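Uncharacterized protein (Vanderwaltozyma polyspora, PDB 5THE) forms the C-terminal lobe, with the Piwi domain, of a budding-yeast Argonaute that probably binds a guide RNA and takes part in RNA target cleavage. Local coordinates at residues Leu267-Asp272 and Leu321-Ile326; Glu364-Phe369 and Tyr379-Thr384. All blocks are in the same frame, centred on the assembly; numbering follows the deposited sequence.

In the fold
From the N terminus, the chain reaches strand 264-274 in the Piwi domain, runs through strands 282-289 and 300-305, and enters helix 320-329, where contact 1 closes a loop of 48 residues by laying this helix against the first strand. It then adds strand 339-344 and helix 351-373 before contact 2 closes a loop of nine residues, in which the helix finishes and the chain returns along its flank into strand 383-389. The two contacts follow in series, neither nesting nor crossing, with centres about 12 Å apart. Leu324 links them, its methyl groups packing on Phe369, Val366 and Tyr379, so both helices are joined to each other as well as to strands of the same sheet system.

Contact 1 of 2, residues Leu267-Asp272 and Leu321-Ile326; sequences LVLGSD and LNRLKI
Leu267 meets the helix with one methyl group: its CD2 lies 4.4 Å from Leu324 CD2 and equally near Arg323 CB. With CG anti to the backbone N (chi1 169°), the leucine reaches across to the helix, and its branched, wholly apolar end suits a buried place between strand and helix. The next side chain, Val268, faces the other way, as alternation along a strand requires, and packs on Phe342 and Phe295.

Leu269 makes the closest approach. Its CD2 sits 3.8 Å from Arg323 CD and 4.0 Å from Arg323 CG, so the methyl rests on the aliphatic part of the arginine and not on its charge. The order of strand 264-274, two further strands and helix 320-329 is that of the RNase H-like fold of Piwi domains, and the short strand and helix segments run at 147° to each other, their axes 10.4 Å apart. Bends at chi2 (-81°) and chi3 carry the guanidinium group of Arg323 away from the leucines to a salt bridge with Asp301, whose OD2 also accepts a hydrogen bond from Asn322 ND2. Beyond Leu269 the strand draws away from the helix and reaches Asp272, whose carboxylate lies close to those of Asp344 and Asp496, a cluster consistent with an RNase H-type active site.

Contact 2 of 2, residues Glu364-Phe369 and Tyr379-Thr384; sequences ESVRKF and YDPPVT
Val366 and Tyr379 form the apolar centre of the contact, the valine CB lying 3.8 Å from the tyrosine CE2 at one side of the ring. The CG2 branch of Val366 continues the patch to Pro381, meeting its CD at 3.7 Å. That same CD stands 3.5 Å above the plane of the Tyr379 ring, over its centre, so the proline lies on one face of the aromatic while touching the helix with the same corner. A compact valine and a rigid proline suit this place, since both offer carbon surface with little freedom to move.

Polar contacts come mainly from the backbone. Val366 O approaches the ring in its plane, 3.3 Å from Tyr379 CD2, so the carbonyl meets the electropositive hydrogen rim and avoids the electron-rich face. Arg367 CA makes a CA-H...O contact with Tyr379 O at 3.4 Å, and the angle of 157° at the hydrogen is fairly straight. A water completes the set: it donates to Arg367 O (2.9 Å) and accepts from Tyr379 N (2.7 Å), bridging the two main chains. Tyr379 CG is anti to its own N (chi1 -175°), which swings the ring in beside Val366 and lets its hydroxyl bond to Pro336 O.

Here helix 351-373 is joined to the run leading into strand 383-389, within the beta-alpha-beta unit that starts at strand 339-344. A serine in place of Tyr379 would probably leave Val366 CB and the CD corner of Pro381 without the ring they rest on, and Pro336 O without this hydroxyl partner. Within the two segments the grip is through main-chain atoms and carbon surface, the extended chain of Arg367 leading its charge away; an ionic link between helix and run comes from Asp380 with Lys363.

Contact 1 of 2, residues Leu267-Asp272 and Leu321-Ile326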
loop_
_atom_site.group_PDB
_atom_site.type_symbol
_atom_site.label_atom_id
_atom_site.label_comp_id
_atom_site.label_asym_id
_atom_site.label_seq_id
_atom_site.Cartn_x
_atom_site.Cartn_y
_atom_site.Cartn_z
ATOM N N LEU A 267 2.989 15.925 2.712
ATOM C CA LEU A 267 2.100 15.119 1.890
ATOM C C LEU A 267 2.948 14.062 1.194
ATOM O O LEU A 267 3.802 14.390 0.363
ATOM C CB LEU A 267 1.365 15.995 0.883
ATOM C CG LEU A 267 0.610 15.218 -0.198
ATOM C CD1 LEU A 267 -0.487 14.392 0.445
ATOM C CD2 LEU A 267 0.037 16.145 -1.250
ATOM N N VAL A 268 2.752 12.801 1.564
ATOM C CA VAL A 268 3.527 11.697 1.007
ATOM C C VAL A 268 2.664 11.025 -0.044
ATOM O O VAL A 268 1.534 10.616 0.247
ATOM C CB VAL A 268 3.967 10.697 2.092
ATOM C CG1 VAL A 268 4.719 9.536 1.461
ATOM C CG2 VAL A 268 4.838 11.391 3.158
ATOM N N LEU A 269 3.194 10.915 -1.264
ATOM C CA LEU A 269 2.483 10.357 -2.401
ATOM C C LEU A 269 3.168 9.092 -2.892
ATOM O O LEU A 269 4.395 8.978 -2.847
ATOM C CB LEU A 269 2.430 11.339 -3.570
ATOM C CG LEU A 269 1.872 12.742 -3.345
ATOM C CD1 LEU A 269 2.256 13.560 -4.554
ATOM C CD2 LEU A 269 0.355 12.666 -3.183
ATOM N N GLY A 270 2.369 8.174 -3.404
ATOM C CA GLY A 270 2.892 7.016 -4.108
ATOM C C GLY A 270 2.173 6.840 -5.429
ATOM O O GLY A 270 0.954 6.972 -5.505
ATOM N N SER A 271 2.943 6.560 -6.475
ATOM C CA SER A 271 2.356 6.288 -7.773
ATOM C C SER A 271 2.959 5.031 -8.382
ATOM O O SER A 271 4.084 4.638 -8.070
ATOM C CB SER A 271 2.518 7.466 -8.740
ATOM O OG SER A 271 3.871 7.707 -9.023
ATOM N N ASP A 272 2.174 4.395 -9.241
ATOM C CA ASP A 272 2.588 3.198 -9.956
ATOM C C ASP A 272 1.872 3.217 -11.300
ATOM O O ASP A 272 0.840 3.872 -11.468
ATOM C CB ASP A 272 2.271 1.909 -9.158
ATOM C CG ASP A 272 2.783 0.638 -9.829
ATOM O OD1 ASP A 272 3.951 0.595 -10.254
ATOM O OD2 ASP A 272 2.029 -0.352 -9.877
ATOM N N LEU A 321 -5.680 16.727 -7.234
ATOM C CA LEU A 321 -6.749 17.537 -6.655
ATOM C C LEU A 321 -7.320 16.886 -5.399
ATOM O O LEU A 321 -7.461 17.538 -4.353
ATOM C CB LEU A 321 -7.853 17.781 -7.687
ATOM C CG LEU A 321 -9.125 18.502 -7.208
ATOM C CD1 LEU A 321 -8.811 19.838 -6.528
ATOM C CD2 LEU A 321 -10.107 18.710 -8.349
ATOM N N ASN A 322 -7.634 15.595 -5.477
ATOM C CA ASN A 322 -8.162 14.894 -4.310
ATOM C C ASN A 322 -7.116 14.720 -3.223
ATOM O O ASN A 322 -7.462 14.730 -2.037
ATOM C CB ASN A 322 -8.722 13.531 -4.714
ATOM C CG ASN A 322 -10.014 13.656 -5.467
ATOM O OD1 ASN A 322 -10.695 14.668 -5.350
ATOM N ND2 ASN A 322 -10.355 12.642 -6.255
ATOM N N ARG A 323 -5.846 14.516 -3.586
ATOM C CA ARG A 323 -4.814 14.476 -2.551
ATOM C C ARG A 323 -4.845 15.754 -1.728
ATOM O O ARG A 323 -4.758 15.713 -0.494
ATOM C CB ARG A 323 -3.424 14.279 -3.162
ATOM C CG ARG A 323 -3.371 13.303 -4.345
ATOM C CD ARG A 323 -3.331 11.857 -3.889
ATOM N NE ARG A 323 -4.567 11.396 -3.255
ATOM C CZ ARG A 323 -5.690 11.156 -3.922
ATOM N NH1 ARG A 323 -5.729 11.368 -5.230
ATOM N NH2 ARG A 323 -6.770 10.720 -3.289
ATOM N N LEU A 324 -4.998 16.902 -2.395
ATOM C CA LEU A 324 -5.020 18.172 -1.674
ATOM C C LEU A 324 -6.304 18.333 -0.874
ATOM O O LEU A 324 -6.267 18.763 0.283
ATOM C CB LEU A 324 -4.861 19.333 -2.652
ATOM C CG LEU A 324 -3.525 19.452 -3.389
ATOM C CD1 LEU A 324 -3.565 20.632 -4.348
ATOM C CD2 LEU A 324 -2.418 19.612 -2.390
ATOM N N LYS A 325 -7.447 17.999 -1.478
ATOM C CA LYS A 325 -8.730 18.157 -0.798
ATOM C C LYS A 325 -8.782 17.339 0.481
ATOM O O LYS A 325 -9.222 17.827 1.527
ATOM C CB LYS A 325 -9.878 17.739 -1.722
ATOM C CG LYS A 325 -10.297 18.773 -2.752
ATOM C CD LYS A 325 -11.346 18.163 -3.700
ATOM C CE LYS A 325 -12.078 19.223 -4.485
ATOM N NZ LYS A 325 -13.150 18.647 -5.359
ATOM N N ILE A 326 -8.368 16.078 0.406
ATOM C CA ILE A 326 -8.426 15.217 1.576
ATOM C C ILE A 326 -7.443 15.697 2.629
ATOM O O ILE A 326 -7.770 15.769 3.821
ATOM C CB ILE A 326 -8.162 13.752 1.181
ATOM C CG1 ILE A 326 -9.212 13.298 0.159
ATOM C CG2 ILE A 326 -8.198 12.872 2.425
ATOM C CD1 ILE A 326 -8.945 11.918 -0.442
#

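Contact 2 of 2, residues Glu364-Phe369 and Tyr379-Thr384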
loop_
_atom_site.group_PDB
_atom_site.type_symbol
_atom_site.label_atom_id
_atom_site.label_comp_id
_atom_site.label_asym_id
_atom_site.label_seq_id
_atom_site.Cartn_x
_atom_site.Cartn_y
_atom_site.Cartn_z
ATOM N N GLU A 364 2.719 22.145 -11.591
ATOM C CA GLU A 364 1.818 23.009 -12.345
ATOM C C GLU A 364 0.368 22.758 -11.967
ATOM O O GLU A 364 -0.427 23.706 -11.880
ATOM C CB GLU A 364 2.059 22.817 -13.843
ATOM C CG GLU A 364 3.457 23.322 -14.209
ATOM C CD GLU A 364 3.752 23.357 -15.686
ATOM O OE1 GLU A 364 3.075 22.638 -16.457
ATOM O OE2 GLU A 364 4.686 24.108 -16.058
ATOM N N SER A 365 0.008 21.501 -11.698
ATOM C CA SER A 365 -1.362 21.213 -11.275
ATOM C C SER A 365 -1.661 21.818 -9.908
ATOM O O SER A 365 -2.724 22.415 -9.712
ATOM C CB SER A 365 -1.618 19.708 -11.261
ATOM O OG SER A 365 -1.470 19.171 -12.568
ATOM N N VAL A 366 -0.744 21.683 -8.943
ATOM C CA VAL A 366 -1.047 22.259 -7.635
ATOM C C VAL A 366 -0.977 23.777 -7.700
ATOM O O VAL A 366 -1.627 24.466 -6.902
ATOM C CB VAL A 366 -0.130 21.709 -6.522
ATOM C CG1 VAL A 366 -0.156 20.174 -6.494
ATOM C CG2 VAL A 366 1.285 22.239 -6.659
ATOM N N ARG A 367 -0.200 24.333 -8.639
ATOM C CA ARG A 367 -0.243 25.776 -8.830
ATOM C C ARG A 367 -1.661 26.236 -9.158
ATOM O O ARG A 367 -2.087 27.317 -8.721
ATOM C CB ARG A 367 0.731 26.198 -9.930
ATOM C CG ARG A 367 0.690 27.702 -10.222
ATOM C CD ARG A 367 1.698 28.100 -11.296
ATOM N NE ARG A 367 1.525 29.484 -11.729
ATOM C CZ ARG A 367 0.851 29.850 -12.816
ATOM N NH1 ARG A 367 0.279 28.934 -13.585
ATOM N NH2 ARG A 367 0.748 31.134 -13.137
ATOM N N LYS A 368 -2.405 25.409 -9.888
ATOM C CA LYS A 368 -3.782 25.705 -10.253
ATOM C C LYS A 368 -4.760 25.306 -9.149
ATOM O O LYS A 368 -5.643 26.087 -8.793
ATOM C CB LYS A 368 -4.136 24.987 -11.555
ATOM C CG LYS A 368 -5.592 25.204 -11.984
ATOM C CD LYS A 368 -6.054 24.176 -13.007
ATOM C CE LYS A 368 -7.539 24.330 -13.331
ATOM N NZ LYS A 368 -7.868 25.610 -14.035
ATOM N N PHE A 369 -4.618 24.094 -8.598
ATOM C CA PHE A 369 -5.601 23.578 -7.641
ATOM C C PHE A 369 -5.549 24.317 -6.301
ATOM O O PHE A 369 -6.591 24.589 -5.696
ATOM C CB PHE A 369 -5.367 22.079 -7.403
ATOM C CG PHE A 369 -5.622 21.215 -8.602
ATOM C CD1 PHE A 369 -6.650 21.514 -9.488
ATOM C CD2 PHE A 369 -4.837 20.088 -8.839
ATOM C CE1 PHE A 369 -6.895 20.708 -10.598
ATOM C CE2 PHE A 369 -5.070 19.281 -9.950
ATOM C CZ PHE A 369 -6.106 19.597 -10.831
ATOM N N TYR A 379 0.163 28.971 -4.607
ATOM C CA TYR A 379 0.503 27.698 -3.973
ATOM C C TYR A 379 1.596 27.011 -4.780
ATOM O O TYR A 379 1.354 26.554 -5.903
ATOM C CB TYR A 379 -0.727 26.802 -3.850
ATOM C CG TYR A 379 -0.458 25.528 -3.106
ATOM C CD1 TYR A 379 -0.005 25.555 -1.793
ATOM C CD2 TYR A 379 -0.675 24.292 -3.707
ATOM C CE1 TYR A 379 0.253 24.391 -1.103
ATOM C CE2 TYR A 379 -0.436 23.114 -3.015
ATOM C CZ TYR A 379 0.025 23.174 -1.710
ATOM O OH TYR A 379 0.278 22.003 -1.020
ATOM N N ASP A 380 2.788 26.926 -4.200
ATOM C CA ASP A 380 3.957 26.359 -4.873
ATOM C C ASP A 380 4.795 25.579 -3.863
ATOM O O ASP A 380 5.900 25.989 -3.507
ATOM C CB ASP A 380 4.767 27.476 -5.541
ATOM C CG ASP A 380 5.985 26.959 -6.284
ATOM O OD1 ASP A 380 5.971 25.788 -6.729
ATOM O OD2 ASP A 380 6.963 27.734 -6.407
ATOM N N PRO A 381 4.301 24.436 -3.390
ATOM C CA PRO A 381 5.036 23.682 -2.354
ATOM C C PRO A 381 6.235 22.957 -2.944
ATOM O O PRO A 381 6.159 22.414 -4.056
ATOM C CB PRO A 381 3.987 22.688 -1.827
ATOM C CG PRO A 381 3.045 22.478 -3.002
ATOM C CD PRO A 381 3.022 23.792 -3.760
ATOM N N PRO A 382 7.356 22.903 -2.225
ATOM C CA PRO A 382 8.529 22.173 -2.741
ATOM C C PRO A 382 8.298 20.665 -2.793
ATOM O O PRO A 382 7.706 20.066 -1.892
ATOM C CB PRO A 382 9.637 22.531 -1.742
ATOM C CG PRO A 382 8.901 22.918 -0.458
ATOM C CD PRO A 382 7.612 23.538 -0.918
ATOM N N VAL A 383 8.811 20.047 -3.847
ATOM C CA VAL A 383 8.587 18.636 -4.123
ATOM C C VAL A 383 9.907 17.876 -4.018
ATOM O O VAL A 383 10.956 18.355 -4.462
ATOM C CB VAL A 383 7.957 18.461 -5.517
ATOM C CG1 VAL A 383 7.787 16.987 -5.856
ATOM C CG2 VAL A 383 6.612 19.206 -5.589
ATOM N N THR A 384 9.856 16.689 -3.425
ATOM C CA THR A 384 10.943 15.723 -3.535
ATOM C C THR A 384 10.384 14.516 -4.271
ATOM O O THR A 384 9.299 14.032 -3.929
ATOM C CB THR A 384 11.492 15.306 -2.164
ATOM O OG1 THR A 384 12.062 16.439 -1.493
ATOM C CG2 THR A 384 12.581 14.222 -2.339
HETATM O O HOH W 1 -0.480 29.270 -7.263
#